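Local structure of mandelate racemase/muconate lactonizing enzyme family protein (Sulfitobacter sp. NAS-14.1, 3T4W) at residues F235-A240 / V264-A269; W313-I318 / I344-S349; V338-N343 / C356-T361; H364-K369 / E393-A398. The protein is of unassigned substrate but probably catalyses a lyase reaction of the enolase superfamily, begun by removing the proton next to a substrate carboxylate. One frame throughout, in Å; residues are numbered along the deposited sequence.

Contact 1 (F235-A240 / V264-A269)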
# COMPACT_ATOMS: atom_id res chain seq x y z
N PHE A 235 -10.01 -26.05 2.15
CA PHE A 235 -10.25 -25.35 0.90
C PHE A 235 -9.14 -24.42 0.39
O PHE A 235 -8.37 -23.84 1.15
CB PHE A 235 -11.57 -24.57 0.98
CG PHE A 235 -12.70 -25.40 1.51
CD1 PHE A 235 -13.22 -26.44 0.76
CD2 PHE A 235 -13.23 -25.14 2.77
CE1 PHE A 235 -14.26 -27.21 1.24
CE2 PHE A 235 -14.27 -25.91 3.26
CZ PHE A 235 -14.79 -26.95 2.50
N THR A 236 -9.07 -24.33 -0.94
CA THR A 236 -8.35 -23.26 -1.60
C THR A 236 -9.06 -21.96 -1.25
O THR A 236 -10.23 -21.96 -0.87
CB THR A 236 -8.46 -23.42 -3.11
OG1 THR A 236 -9.85 -23.45 -3.47
CG2 THR A 236 -7.81 -24.71 -3.57
N THR A 237 -8.34 -20.85 -1.38
CA THR A 237 -8.94 -19.53 -1.19
C THR A 237 -10.26 -19.36 -1.95
O THR A 237 -11.26 -18.93 -1.38
CB THR A 237 -7.99 -18.43 -1.64
OG1 THR A 237 -6.67 -18.74 -1.18
CG2 THR A 237 -8.45 -17.08 -1.09
N ALA A 238 -10.24 -19.70 -3.23
CA ALA A 238 -11.43 -19.65 -4.06
C ALA A 238 -12.59 -20.42 -3.42
O ALA A 238 -13.70 -19.91 -3.28
CB ALA A 238 -11.13 -20.19 -5.45
N GLY A 239 -12.32 -21.67 -3.03
CA GLY A 239 -13.34 -22.51 -2.43
C GLY A 239 -13.84 -21.97 -1.11
O GLY A 239 -15.05 -21.93 -0.85
N ALA A 240 -12.91 -21.54 -0.27
CA ALA A 240 -13.27 -21.01 1.04
C ALA A 240 -14.22 -19.83 0.89
O ALA A 240 -15.16 -19.68 1.67
CB ALA A 240 -12.01 -20.60 1.81
N VAL A 264 -0.91 -16.97 5.48
CA VAL A 264 -1.61 -15.87 6.14
C VAL A 264 -2.32 -14.95 5.15
O VAL A 264 -3.52 -14.70 5.28
CB VAL A 264 -0.63 -15.01 6.97
CG1 VAL A 264 -1.35 -13.79 7.55
CG2 VAL A 264 0.00 -15.84 8.08
N GLU A 265 -1.58 -14.45 4.17
CA GLU A 265 -2.12 -13.45 3.25
C GLU A 265 -3.35 -13.98 2.52
O GLU A 265 -4.30 -13.23 2.24
CB GLU A 265 -1.04 -12.99 2.27
CG GLU A 265 0.39 -13.14 2.82
CD GLU A 265 1.44 -12.39 2.00
OE1 GLU A 265 2.59 -12.90 1.90
OE2 GLU A 265 1.13 -11.30 1.46
N GLN A 266 -3.36 -15.28 2.23
CA GLN A 266 -4.53 -15.88 1.60
C GLN A 266 -5.71 -15.90 2.56
O GLN A 266 -6.84 -15.67 2.15
CB GLN A 266 -4.23 -17.29 1.08
CG GLN A 266 -3.31 -17.33 -0.13
CD GLN A 266 -3.88 -16.59 -1.34
OE1 GLN A 266 -3.22 -15.75 -1.93
NE2 GLN A 266 -5.12 -16.91 -1.70
N MET A 267 -5.46 -16.18 3.84
CA MET A 267 -6.57 -16.21 4.77
C MET A 267 -7.18 -14.82 4.88
O MET A 267 -8.39 -14.67 4.93
CB MET A 267 -6.16 -16.76 6.15
CG MET A 267 -7.35 -17.02 7.08
SD MET A 267 -6.88 -17.85 8.63
CE MET A 267 -6.65 -19.53 8.06
N ALA A 268 -6.33 -13.80 4.89
CA ALA A 268 -6.81 -12.42 4.92
C ALA A 268 -7.68 -12.14 3.70
O ALA A 268 -8.69 -11.44 3.79
CB ALA A 268 -5.65 -11.44 4.98
N ALA A 269 -7.27 -12.69 2.55
CA ALA A 269 -8.04 -12.55 1.33
C ALA A 269 -9.47 -13.04 1.56
O ALA A 269 -10.43 -12.34 1.26
CB ALA A 269 -7.38 -13.33 0.19

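Contact 2 (W313-I318 / I344-S349)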
# COMPACT_ATOMS: atom_id res chain seq x y z
N TRP A 313 2.05 -18.48 29.42
CA TRP A 313 2.67 -17.16 29.33
C TRP A 313 2.64 -16.63 27.90
O TRP A 313 2.22 -15.50 27.65
CB TRP A 313 4.11 -17.22 29.85
CG TRP A 313 4.68 -15.92 30.28
CD1 TRP A 313 5.84 -15.35 29.84
CD2 TRP A 313 4.14 -15.01 31.25
NE1 TRP A 313 6.05 -14.15 30.47
CE2 TRP A 313 5.02 -13.92 31.35
CE3 TRP A 313 2.99 -15.03 32.06
CZ2 TRP A 313 4.79 -12.85 32.21
CZ3 TRP A 313 2.77 -13.96 32.92
CH2 TRP A 313 3.66 -12.89 32.98
N GLU A 314 3.08 -17.47 26.97
CA GLU A 314 3.09 -17.10 25.56
C GLU A 314 1.70 -16.66 25.12
O GLU A 314 1.54 -15.64 24.46
CB GLU A 314 3.58 -18.27 24.70
CG GLU A 314 3.70 -17.95 23.20
CD GLU A 314 4.89 -17.05 22.90
OE1 GLU A 314 5.46 -16.48 23.85
OE2 GLU A 314 5.26 -16.92 21.72
N ALA A 315 0.69 -17.45 25.50
CA ALA A 315 -0.69 -17.16 25.13
C ALA A 315 -1.18 -15.85 25.75
O ALA A 315 -2.05 -15.18 25.20
CB ALA A 315 -1.60 -18.32 25.51
N LYS A 316 -0.62 -15.47 26.90
CA LYS A 316 -0.95 -14.18 27.49
C LYS A 316 -0.41 -13.04 26.64
O LYS A 316 -1.02 -11.97 26.57
CB LYS A 316 -0.39 -14.09 28.91
CG LYS A 316 -1.24 -14.79 29.94
CD LYS A 316 -2.50 -13.98 30.25
CE LYS A 316 -2.15 -12.60 30.79
NZ LYS A 316 -3.37 -11.92 31.31
N LYS A 317 0.74 -13.26 26.01
CA LYS A 317 1.35 -12.25 25.16
C LYS A 317 0.55 -12.10 23.88
O LYS A 317 0.40 -11.00 23.36
CB LYS A 317 2.81 -12.59 24.85
CG LYS A 317 3.72 -12.60 26.07
CD LYS A 317 5.18 -12.74 25.66
CE LYS A 317 6.10 -12.74 26.88
NZ LYS A 317 7.55 -12.81 26.49
N ILE A 318 0.03 -13.22 23.37
CA ILE A 318 -0.77 -13.18 22.16
C ILE A 318 -2.10 -12.49 22.46
O ILE A 318 -2.56 -11.66 21.68
CB ILE A 318 -1.01 -14.59 21.58
CG1 ILE A 318 0.29 -15.16 21.00
CG2 ILE A 318 -2.09 -14.56 20.51
CD1 ILE A 318 0.35 -16.66 21.01
N ILE A 344 -8.70 -22.22 30.70
CA ILE A 344 -9.62 -21.51 31.56
C ILE A 344 -8.91 -20.50 32.47
O ILE A 344 -9.46 -19.44 32.77
CB ILE A 344 -10.50 -22.51 32.33
CG1 ILE A 344 -11.50 -23.12 31.35
CG2 ILE A 344 -11.21 -21.85 33.50
CD1 ILE A 344 -12.63 -23.80 31.99
N HIS A 345 -7.69 -20.82 32.88
CA HIS A 345 -6.90 -19.86 33.65
C HIS A 345 -6.41 -18.71 32.77
O HIS A 345 -6.22 -17.59 33.25
CB HIS A 345 -5.74 -20.56 34.37
CG HIS A 345 -6.16 -21.24 35.64
ND1 HIS A 345 -6.25 -20.57 36.85
CD2 HIS A 345 -6.54 -22.52 35.88
CE1 HIS A 345 -6.66 -21.42 37.78
NE2 HIS A 345 -6.84 -22.60 37.22
N LEU A 346 -6.20 -18.99 31.49
CA LEU A 346 -5.96 -17.91 30.54
C LEU A 346 -7.24 -17.08 30.41
O LEU A 346 -7.23 -15.87 30.62
CB LEU A 346 -5.55 -18.47 29.17
CG LEU A 346 -5.28 -17.45 28.06
CD1 LEU A 346 -4.13 -16.51 28.43
CD2 LEU A 346 -4.98 -18.15 26.73
N ALA A 347 -8.34 -17.76 30.08
CA ALA A 347 -9.63 -17.10 29.90
C ALA A 347 -9.98 -16.15 31.05
O ALA A 347 -10.35 -15.01 30.81
CB ALA A 347 -10.73 -18.14 29.71
N ALA A 348 -9.87 -16.64 32.28
CA ALA A 348 -10.29 -15.85 33.43
C ALA A 348 -9.45 -14.59 33.60
O ALA A 348 -9.87 -13.64 34.26
CB ALA A 348 -10.22 -16.69 34.71
N SER A 349 -8.27 -14.58 32.99
CA SER A 349 -7.31 -13.50 33.19
C SER A 349 -7.30 -12.43 32.09
O SER A 349 -6.66 -11.39 32.25
CB SER A 349 -5.90 -14.06 33.37
OG SER A 349 -5.26 -14.25 32.12

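Contact 3 (V338-N343 / C356-T361)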
# COMPACT_ATOMS: atom_id res chain seq x y z
N VAL A 338 -6.53 -31.33 31.27
CA VAL A 338 -5.41 -30.54 31.77
C VAL A 338 -5.13 -29.32 30.88
O VAL A 338 -4.91 -28.22 31.39
CB VAL A 338 -4.13 -31.37 31.89
CG1 VAL A 338 -2.94 -30.47 32.13
CG2 VAL A 338 -4.27 -32.40 33.02
N GLU A 339 -5.16 -29.52 29.56
CA GLU A 339 -5.04 -28.39 28.64
C GLU A 339 -6.24 -27.46 28.79
O GLU A 339 -6.10 -26.23 28.73
CB GLU A 339 -4.89 -28.83 27.18
CG GLU A 339 -4.34 -27.70 26.29
CD GLU A 339 -4.56 -27.91 24.80
OE1 GLU A 339 -5.72 -28.12 24.38
OE2 GLU A 339 -3.57 -27.84 24.04
N TRP A 340 -7.42 -28.05 28.97
CA TRP A 340 -8.62 -27.25 29.17
C TRP A 340 -8.46 -26.32 30.37
O TRP A 340 -8.78 -25.13 30.30
CB TRP A 340 -9.83 -28.17 29.35
CG TRP A 340 -11.13 -27.43 29.41
CD1 TRP A 340 -11.63 -26.56 28.48
CD2 TRP A 340 -12.11 -27.51 30.45
NE1 TRP A 340 -12.85 -26.09 28.88
CE2 TRP A 340 -13.17 -26.65 30.09
CE3 TRP A 340 -12.19 -28.21 31.66
CZ2 TRP A 340 -14.30 -26.48 30.90
CZ3 TRP A 340 -13.31 -28.04 32.45
CH2 TRP A 340 -14.35 -27.18 32.07
N ALA A 341 -7.92 -26.88 31.45
CA ALA A 341 -7.67 -26.13 32.68
C ALA A 341 -6.78 -24.92 32.44
O ALA A 341 -7.03 -23.84 32.97
CB ALA A 341 -7.04 -27.04 33.73
N ALA A 342 -5.72 -25.09 31.65
CA ALA A 342 -4.87 -23.96 31.32
C ALA A 342 -5.65 -22.96 30.48
O ALA A 342 -5.51 -21.75 30.66
CB ALA A 342 -3.60 -24.42 30.60
N ASN A 343 -6.49 -23.47 29.57
CA ASN A 343 -7.34 -22.61 28.75
C ASN A 343 -8.17 -21.67 29.62
O ASN A 343 -8.32 -20.48 29.32
CB ASN A 343 -8.29 -23.44 27.90
CG ASN A 343 -7.59 -24.12 26.75
OD1 ASN A 343 -6.44 -23.80 26.42
ND2 ASN A 343 -8.27 -25.07 26.12
N CYS A 356 -14.58 -20.40 25.52
CA CYS A 356 -13.69 -21.55 25.62
C CYS A 356 -14.32 -22.80 25.03
O CYS A 356 -15.46 -23.15 25.36
CB CYS A 356 -13.33 -21.80 27.08
SG CYS A 356 -11.91 -20.86 27.67
N GLU A 357 -13.58 -23.47 24.15
CA GLU A 357 -14.01 -24.76 23.62
C GLU A 357 -14.15 -25.75 24.77
O GLU A 357 -13.29 -25.81 25.65
CB GLU A 357 -13.03 -25.27 22.55
CG GLU A 357 -13.56 -26.48 21.77
CD GLU A 357 -12.98 -26.57 20.36
OE1 GLU A 357 -11.81 -26.17 20.16
OE2 GLU A 357 -13.69 -27.04 19.45
N CYS A 358 -15.23 -26.52 24.76
CA CYS A 358 -15.46 -27.50 25.81
C CYS A 358 -15.80 -28.87 25.24
O CYS A 358 -16.41 -29.00 24.18
CB CYS A 358 -16.58 -27.04 26.74
SG CYS A 358 -16.17 -25.61 27.75
N ILE A 359 -15.40 -29.91 25.97
CA ILE A 359 -15.69 -31.28 25.60
C ILE A 359 -16.06 -32.06 26.84
O ILE A 359 -15.20 -32.38 27.66
CB ILE A 359 -14.48 -31.95 24.94
CG1 ILE A 359 -13.96 -31.08 23.79
CG2 ILE A 359 -14.84 -33.35 24.46
CD1 ILE A 359 -12.84 -31.70 23.00
N GLU A 360 -17.35 -32.36 26.99
CA GLU A 360 -17.85 -33.09 28.14
C GLU A 360 -17.97 -34.58 27.85
O GLU A 360 -18.90 -35.01 27.17
CB GLU A 360 -19.20 -32.55 28.61
CG GLU A 360 -19.18 -31.09 29.05
CD GLU A 360 -20.47 -30.67 29.74
OE1 GLU A 360 -21.22 -29.86 29.16
OE2 GLU A 360 -20.72 -31.16 30.87
N THR A 361 -17.03 -35.36 28.37
CA THR A 361 -17.13 -36.81 28.35
C THR A 361 -16.84 -37.28 29.76
O THR A 361 -16.11 -36.61 30.49
CB THR A 361 -16.10 -37.44 27.41
OG1 THR A 361 -14.79 -37.14 27.89
CG2 THR A 361 -16.25 -36.92 25.98
O HOH W 1 -10.93 -24.18 25.94

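Contact 4 (H364-K369 / E393-A398)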
# COMPACT_ATOMS: atom_id res chain seq x y z
N HIS A 364 -13.04 -37.14 30.54
CA HIS A 364 -12.55 -35.81 30.87
C HIS A 364 -12.81 -35.51 32.34
O HIS A 364 -11.90 -35.15 33.10
CB HIS A 364 -13.25 -34.75 30.02
CG HIS A 364 -12.59 -34.49 28.71
ND1 HIS A 364 -12.94 -35.16 27.55
CD2 HIS A 364 -11.59 -33.64 28.36
CE1 HIS A 364 -12.19 -34.73 26.55
NE2 HIS A 364 -11.37 -33.81 27.02
N ASP A 365 -14.07 -35.66 32.73
CA ASP A 365 -14.49 -35.35 34.08
C ASP A 365 -13.69 -36.14 35.12
O ASP A 365 -13.17 -35.56 36.07
CB ASP A 365 -16.00 -35.60 34.22
CG ASP A 365 -16.50 -35.29 35.61
OD1 ASP A 365 -16.32 -34.14 36.07
OD2 ASP A 365 -17.09 -36.20 36.24
N GLN A 366 -13.59 -37.45 34.93
CA GLN A 366 -12.99 -38.29 35.97
C GLN A 366 -11.46 -38.21 35.99
O GLN A 366 -10.84 -38.47 37.02
CB GLN A 366 -13.46 -39.75 35.86
CG GLN A 366 -13.25 -40.39 34.51
CD GLN A 366 -14.32 -41.43 34.19
OE1 GLN A 366 -15.22 -41.68 35.00
NE2 GLN A 366 -14.22 -42.04 33.01
N LEU A 367 -10.87 -37.84 34.87
CA LEU A 367 -9.42 -37.72 34.81
C LEU A 367 -8.94 -36.59 35.72
O LEU A 367 -7.77 -36.53 36.09
CB LEU A 367 -8.96 -37.48 33.38
CG LEU A 367 -7.45 -37.51 33.21
CD1 LEU A 367 -6.90 -38.85 33.68
CD2 LEU A 367 -7.08 -37.23 31.75
N ILE A 368 -9.85 -35.70 36.08
CA ILE A 368 -9.52 -34.64 37.02
C ILE A 368 -10.52 -34.62 38.18
O ILE A 368 -10.84 -33.57 38.74
CB ILE A 368 -9.45 -33.26 36.33
CG1 ILE A 368 -10.79 -32.89 35.70
CG2 ILE A 368 -8.36 -33.26 35.27
CD1 ILE A 368 -10.88 -31.44 35.27
N LYS A 369 -11.00 -35.81 38.54
CA LYS A 369 -11.97 -35.99 39.61
C LYS A 369 -13.00 -34.86 39.69
O LYS A 369 -13.37 -34.41 40.78
CB LYS A 369 -11.28 -36.15 40.97
CG LYS A 369 -10.30 -37.29 41.04
CD LYS A 369 -9.82 -37.47 42.48
CE LYS A 369 -8.72 -38.52 42.58
NZ LYS A 369 -7.49 -38.05 41.89
N GLU A 393 -3.85 -39.92 38.30
CA GLU A 393 -2.77 -40.59 37.60
C GLU A 393 -3.02 -42.07 37.36
O GLU A 393 -2.78 -42.57 36.27
CB GLU A 393 -1.46 -40.41 38.36
CG GLU A 393 -0.30 -41.13 37.70
CD GLU A 393 1.02 -40.75 38.32
OE1 GLU A 393 1.03 -39.83 39.17
OE2 GLU A 393 2.04 -41.37 37.96
N ALA A 394 -3.49 -42.77 38.38
CA ALA A 394 -3.74 -44.20 38.25
C ALA A 394 -4.73 -44.47 37.12
O ALA A 394 -4.59 -45.45 36.38
CB ALA A 394 -4.23 -44.79 39.57
N LEU A 395 -5.72 -43.60 36.96
CA LEU A 395 -6.71 -43.76 35.90
C LEU A 395 -6.13 -43.56 34.49
O LEU A 395 -6.47 -44.29 33.56
CB LEU A 395 -7.90 -42.81 36.12
CG LEU A 395 -8.95 -42.74 35.01
CD1 LEU A 395 -9.55 -44.10 34.75
CD2 LEU A 395 -10.02 -41.73 35.37
N ALA A 396 -5.25 -42.57 34.35
CA ALA A 396 -4.58 -42.30 33.07
C ALA A 396 -3.68 -43.45 32.64
O ALA A 396 -3.65 -43.83 31.46
CB ALA A 396 -3.78 -41.01 33.15
N ARG A 397 -2.95 -44.02 33.59
CA ARG A 397 -2.05 -45.14 33.31
C ARG A 397 -2.80 -46.42 32.99
O ARG A 397 -2.29 -47.28 32.27
CB ARG A 397 -1.09 -45.35 34.48
CG ARG A 397 -0.06 -44.25 34.63
CD ARG A 397 0.80 -44.45 35.86
NE ARG A 397 1.76 -43.37 36.02
CZ ARG A 397 2.94 -43.31 35.40
NH1 ARG A 397 3.75 -42.29 35.62
NH2 ARG A 397 3.30 -44.29 34.57
N ALA A 398 -4.02 -46.54 33.51
CA ALA A 398 -4.90 -47.66 33.19
C ALA A 398 -5.43 -47.57 31.75
O ALA A 398 -5.92 -48.57 31.20
CB ALA A 398 -6.05 -47.74 34.17

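Contact 1 (F235-A240 / V264-A269)
Thr237 lies across the amide end of Gln266, the two side chains meeting at about a right angle. Gln266 NE2 donates to Thr237 OG1 with an N-H...O angle of 149°. The modelled separation of Gln266 NE2 and Thr237 OG1, 2.5 Å, is doubtful as a measured length, so the bond says more about the pairing than about its strength. Gln266 gets there by folding: the chain bends at chi2 (-61°), bringing the amide to the hydroxyl of Thr237. Thr237 CG2, anti to the backbone N, comes to 4.1 Å from Ala269 CB, about one turn beyond Gln266 on helix 264-273, while OG1 sits beside the backbone N and takes the amide. A small alanine suits this place, where Thr237 CG2 comes up to it.

The preceding Thr236 is the N-cap of helix 237-247, its OG1 accepting from Gly239 N at 3.1 Å, so Thr237 starts from a well-defined first turn. Val270 packs on Thr237 from the same chain. Tyr325 of the second subunit packs on Gln266, and Asn326 of that subunit packs on Thr237 and donates to Phe235 O. Helices 237-247 and 264-273 are neighbours in the barrel, with strand 254-256 between them in the chain. Chemically, the start of helix 237-247 meets the first two turns of helix 264-273 through what is modelled as an amide-to-hydroxyl bond and one methyl contact, a mainly polar link that also forms part of a subunit interface.

Contact 2 (W313-I318 / I344-S349)
Leu346 carries the apolar part of the contact, straddling two neighbouring residues with its two methyls. Leu346 CD2 rests on Ala315 CB at 3.6 Å, and Leu346 CD1 lies against Lys316 CD at 3.5 Å, the lysine and leucine side chains sliding past each other in opposite directions. The small alanine lets the leucine come close to the opposing helix. Leu306 of helix 306-309 touches both Ala315 and Leu346.

The polar side has fewer carbon contacts and is held by hydrogen bonds. Bends at chi2 (-75°) and chi3 (-60°) curl Lys316 so that its methylenes cover the leucine while NZ turns to Ser349 OG, 3.1 Å away. That ammonium group also donates to Ile139 O, its strongest polar partner, and has a long, weak ion pair with Glu93 of the fourth subunit. Ser349 OG in turn donates to Leu346 O at 3.0 Å, a carbonyl that also receives Ser349 N, so the serine relays the lysine's bond to the backbone of helix 337-349. All four touching residues are buried, and Trp313 of the fourth subunit packs on Lys316, so neither side of the contact is a solvent side.

The segment axes run in the same sense at 35°, as expected of successive outer helices in the beta/alpha barrel of the enolase superfamily.

Contact 3 (V338-N343 / C356-T361)
With CG anti to the backbone N (chi1 -174°), Trp340 extends its indole from the helix to the strand, where Cys358 SG, anti to its own carbonyl carbon (chi1 -69°), comes to meet it. The sulfur approaches obliquely, 4.5 Å from the centroid of the five-membered ring, and Cys358 SG is 3.5 Å from Trp340 NE1. This is a Cys sulfur-aromatic contact, for which a compact, polarisable thiol is well suited. Trp340 NE1 also lies 3.3 Å from Glu357 O. Ile379 of strand 378-380 touches both the tryptophan and the cysteine, extending the apolar patch.

Further along helix 337-349, Asn343 O lies 4.0 Å from Cys356 SG of the strand. A water spans the gap beside it: it donates to Glu357 O at 2.9 Å and accepts a weak bond from Asn343 ND2, whose stronger partner is His332 O. The carboxylate of Glu357 is engaged elsewhere, with Leu333 N and in a salt bridge with Lys187.

Helix 337-349 and strand 356-358, which pairs in parallel with strand 146-152, run nearly antiparallel, as expected of an outer helix followed by the next inner strand of the barrel. The chemistry implies a divided interface: sulfur and indole fill the apolar portion, while the water links amide and carbonyl in the polar portion.

Contact 4 (H364-K369 / E393-A398)
Glu393 OE2, on the helix whose Leu395 packs against Gln366, is gripped by two nitrogens of one guanidinium. Arg397 NE donates to the anti lone pair of Glu393 OE2 at 2.8 Å, and Arg397 NH1 donates to the same oxygen at 3.0 Å. Both bonds lie close to the guanidinium plane, so the arginine holds the glutamate side-on, one helical turn away. The charges have further partners on the three-stranded sheet: Glu393 OE1 pairs with Lys49 and Arg397 NH1 with Glu29.

Between the segments the contact is apolar. Leu395 CD2 reaches Gln366 CG at 3.6 Å, crossing that side chain at about a right angle, and stands 3.7 Å from Gln366 O. Glutamine suits this edge because its methylenes can cover the leucine while its amide extends beyond. Leu367, with CG anti to its backbone N (chi1 -173°), sends CD1 to Ala396 CB at 3.8 Å; the alanine leaves room for the leucine branch, and Pro337 also touches Leu367.

A Schellman motif ends helix 362-367: Lys369 N bonds to Gln366 O and Ser370 N to Asp365 O, with Lys369 at positive phi (36°). The chain thus turns away just after the leucine contact. Helix 393-398 then lies against strand 25-33, an arrangement characteristic of the enolase superfamily, where the chain after the barrel returns to the N-terminal capping domain.

In the fold
After the three-stranded N-terminal sheet and three helices, the chain enters the barrel with strand 146-152. Contact 1 closes a 23-residue loop containing strand 254-256 and joins two neighbouring outer helices. Its centre lies about 28 Å from that of contact 2, which closes a 25-residue loop carrying strand 328-329. Contacts 2 and 3 cross along the chain and share helix 337-349; they touch where Ala347 CB meets Cys356 SG at 3.6 Å. Contact 3 closes a 12-residue loop holding the end of that helix and brings it to strand 356-358. Contact 4 follows, touching contact 3 through Ile359 and His364, and closes the last loop, with strand 378-380, beside the N-terminal sheet. None nests inside another.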